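Local coordinates for protein transketolase (Campylobacter jejuni, PDB 3L84) that belongs to the transketolase family of thiamine diphosphate-dependent enzymes, built from two cofactor-binding-type domains and a C-terminal domain, at residues S535-W538 against L539-S543. Residues are numbered along the deposited sequence; the frame is centred on the assembly and turned at random.
Sequences SEVW and LCLES
The indole of Trp538 has CG of Glu542 over one face. Glu542 CG sits 4.0 Å from the centroid of the Trp538 five-membered ring, 26° off the ring normal, a CH-pi contact. The Glu542 chain bends at chi2, and with the turn at chi3 the carboxylate plane lies within 6° of the indole plane; Glu542 OE2 is 3.9 Å from Trp538 CZ2, past the rim and not over the ring. Leu541 meets the benzene part of the same ring obliquely, its CD1 3.7 Å from Trp538 CE3. That methyl also reaches back to CG1 of Val537, which lies alongside. Lys503, from a nearby loop, touches the Trp538 side chain.

All this happens on the first turns of helix 537-549, the crossover helix of a beta-alpha-beta unit between the parallel strands 528-532 and 554-558 in the C-terminal domain. Val537 and Cys540 pack on strand 528-532, while Leu539 turns to Val584 and to Leu625 of helix 622-629. N-H of residue i+4 donates to the carbonyl of residue i: Cys540 N to Glu536 O, Leu541 N to Val537 O, and Glu542 N to Trp538 O, the last at 2.9 Å and nearly straight.

At the start of the helix, a water joins Ser535 O, to which it donates, to Leu539 N, from which it accepts at 2.8 Å. Ser535 OG donates to Glu536 OE2 at 2.6 Å, on the syn side but 33° out of the carboxylate plane. The other oxygen, OE1, takes a salt bridge from Arg472 and a hydrogen bond from Ala586 N, so this buried carboxylate is gripped at both oxygens and is probably ionised. Further along, Leu539 O accepts from Ser543 N and Ser543 OG, which arrive from opposite faces of its carbonyl plane.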
ATOM      1  N   SER A 535     -10.232  -4.740  22.540  1.00  8.43           N
ATOM      2  CA  SER A 535     -10.327  -3.761  23.605  1.00  8.15           C
ATOM      3  C   SER A 535     -11.734  -3.339  23.964  1.00  8.52           C
ATOM      4  O   SER A 535     -11.898  -2.706  25.005  1.00 10.97           O
ATOM      5  CB  SER A 535      -9.487  -2.527  23.286  1.00  8.14           C
ATOM      6  OG  SER A 535      -9.850  -1.999  22.004  1.00  8.88           O
ATOM      7  N   GLU A 536     -12.742  -3.661  23.163  1.00  7.47           N
ATOM      8  CA  GLU A 536     -14.126  -3.256  23.504  1.00  7.85           C
ATOM      9  C   GLU A 536     -14.922  -4.291  24.265  1.00  7.68           C
ATOM     10  O   GLU A 536     -16.049  -4.023  24.674  1.00  8.56           O
ATOM     11  CB  GLU A 536     -14.858  -2.811  22.217  1.00  9.35           C
ATOM     12  CG  GLU A 536     -14.442  -1.432  21.777  1.00  9.27           C
ATOM     13  CD  GLU A 536     -12.994  -1.355  21.354  1.00 10.01           C
ATOM     14  OE1 GLU A 536     -12.682  -1.909  20.267  1.00  9.66           O
ATOM     15  OE2 GLU A 536     -12.163  -0.760  22.083  1.00 10.15           O
ATOM     16  N   VAL A 537     -14.360  -5.470  24.496  1.00  8.64           N
ATOM     17  CA  VAL A 537     -15.128  -6.520  25.178  1.00  9.74           C
ATOM     18  C   VAL A 537     -15.436  -6.143  26.622  1.00 10.03           C
ATOM     19  O   VAL A 537     -16.542  -6.314  27.109  1.00  9.07           O
ATOM     20  CB  VAL A 537     -14.402  -7.904  25.088  1.00  9.87           C
ATOM     21  CG1 VAL A 537     -15.119  -8.966  25.956  1.00 10.25           C
ATOM     22  CG2 VAL A 537     -14.353  -8.374  23.657  1.00 10.48           C
ATOM     23  N   TRP A 538     -14.460  -5.589  27.318  1.00  9.56           N
ATOM     24  CA  TRP A 538     -14.663  -5.227  28.703  1.00 10.99           C
ATOM     25  C   TRP A 538     -15.739  -4.144  28.832  1.00  9.84           C
ATOM     26  O   TRP A 538     -16.585  -4.191  29.734  1.00 10.26           O
ATOM     27  CB  TRP A 538     -13.326  -4.736  29.271  1.00 12.98           C
ATOM     28  CG  TRP A 538     -13.370  -4.619  30.716  1.00 17.59           C
ATOM     29  CD1 TRP A 538     -13.359  -3.466  31.442  1.00 22.20           C
ATOM     30  CD2 TRP A 538     -13.436  -5.706  31.662  1.00 22.99           C
ATOM     31  NE1 TRP A 538     -13.411  -3.764  32.791  1.00 22.97           N
ATOM     32  CE2 TRP A 538     -13.454  -5.130  32.945  1.00 24.63           C
ATOM     33  CE3 TRP A 538     -13.485  -7.108  31.540  1.00 25.81           C
ATOM     34  CZ2 TRP A 538     -13.513  -5.912  34.108  1.00 25.20           C
ATOM     35  CZ3 TRP A 538     -13.532  -7.883  32.681  1.00 27.94           C
ATOM     36  CH2 TRP A 538     -13.552  -7.282  33.951  1.00 26.75           C
ATOM     37  N   LEU A 539     -15.743  -3.176  27.914  1.00  9.48           N
ATOM     38  CA  LEU A 539     -16.792  -2.149  27.911  1.00  9.28           C
ATOM     39  C   LEU A 539     -18.168  -2.807  27.824  1.00  9.67           C
ATOM     40  O   LEU A 539     -19.125  -2.380  28.490  1.00 10.37           O
ATOM     41  CB  LEU A 539     -16.558  -1.174  26.724  1.00 10.05           C
ATOM     42  CG  LEU A 539     -17.702  -0.225  26.434  1.00  9.57           C
ATOM     43  CD1 LEU A 539     -17.977   0.753  27.554  1.00 10.19           C
ATOM     44  CD2 LEU A 539     -17.390   0.550  25.141  1.00 10.64           C
ATOM     45  N   CYS A 540     -18.283  -3.824  26.979  1.00  9.25           N
ATOM     46  CA  CYS A 540     -19.551  -4.538  26.838  1.00  9.80           C
ATOM     47  C   CYS A 540     -19.898  -5.356  28.079  1.00  9.70           C
ATOM     48  O   CYS A 540     -21.056  -5.393  28.471  1.00  9.65           O
ATOM     49  CB  CYS A 540     -19.544  -5.424  25.618  1.00  9.84           C
ATOM     50  SG  CYS A 540     -19.564  -4.474  24.078  1.00 10.65           S
ATOM     51  N   LEU A 541     -18.925  -5.989  28.727  1.00  8.71           N
ATOM     52  CA  LEU A 541     -19.216  -6.700  29.968  1.00  9.30           C
ATOM     53  C   LEU A 541     -19.749  -5.716  31.034  1.00  8.90           C
ATOM     54  O   LEU A 541     -20.743  -6.001  31.733  1.00  9.91           O
ATOM     55  CB  LEU A 541     -17.982  -7.460  30.484  1.00  9.62           C
ATOM     56  CG  LEU A 541     -17.622  -8.671  29.666  1.00 11.41           C
ATOM     57  CD1 LEU A 541     -16.173  -9.106  30.012  1.00 12.91           C
ATOM     58  CD2 LEU A 541     -18.612  -9.834  29.854  1.00 12.74           C
ATOM     59  N   GLU A 542     -19.061  -4.585  31.198  1.00  8.96           N
ATOM     60  CA  GLU A 542     -19.459  -3.581  32.168  1.00  9.57           C
ATOM     61  C   GLU A 542     -20.810  -2.999  31.825  1.00  8.92           C
ATOM     62  O   GLU A 542     -21.636  -2.760  32.715  1.00  9.57           O
ATOM     63  CB  GLU A 542     -18.411  -2.467  32.278  1.00 10.74           C
ATOM     64  CG  GLU A 542     -17.022  -2.956  32.790  1.00 14.08           C
ATOM     65  CD  GLU A 542     -16.919  -3.070  34.295  1.00 20.33           C
ATOM     66  OE1 GLU A 542     -16.807  -2.028  34.965  1.00 23.67           O
ATOM     67  OE2 GLU A 542     -16.914  -4.213  34.797  1.00 21.17           O
ATOM     68  N   SER A 543     -21.065  -2.783  30.536  1.00  8.05           N
ATOM     69  CA  SER A 543     -22.348  -2.236  30.113  1.00  8.53           C
ATOM     70  C   SER A 543     -23.489  -3.236  30.328  1.00  8.51           C
ATOM     71  O   SER A 543     -24.577  -2.863  30.757  1.00  8.25           O
ATOM     72  CB  SER A 543     -22.316  -1.782  28.658  1.00  9.00           C
ATOM     73  OG  SER A 543     -21.370  -0.724  28.497  1.00  8.82           O
TER
HETATM   74  O   HOH W   1     -13.360  -1.998  27.026  1.00 20.49           O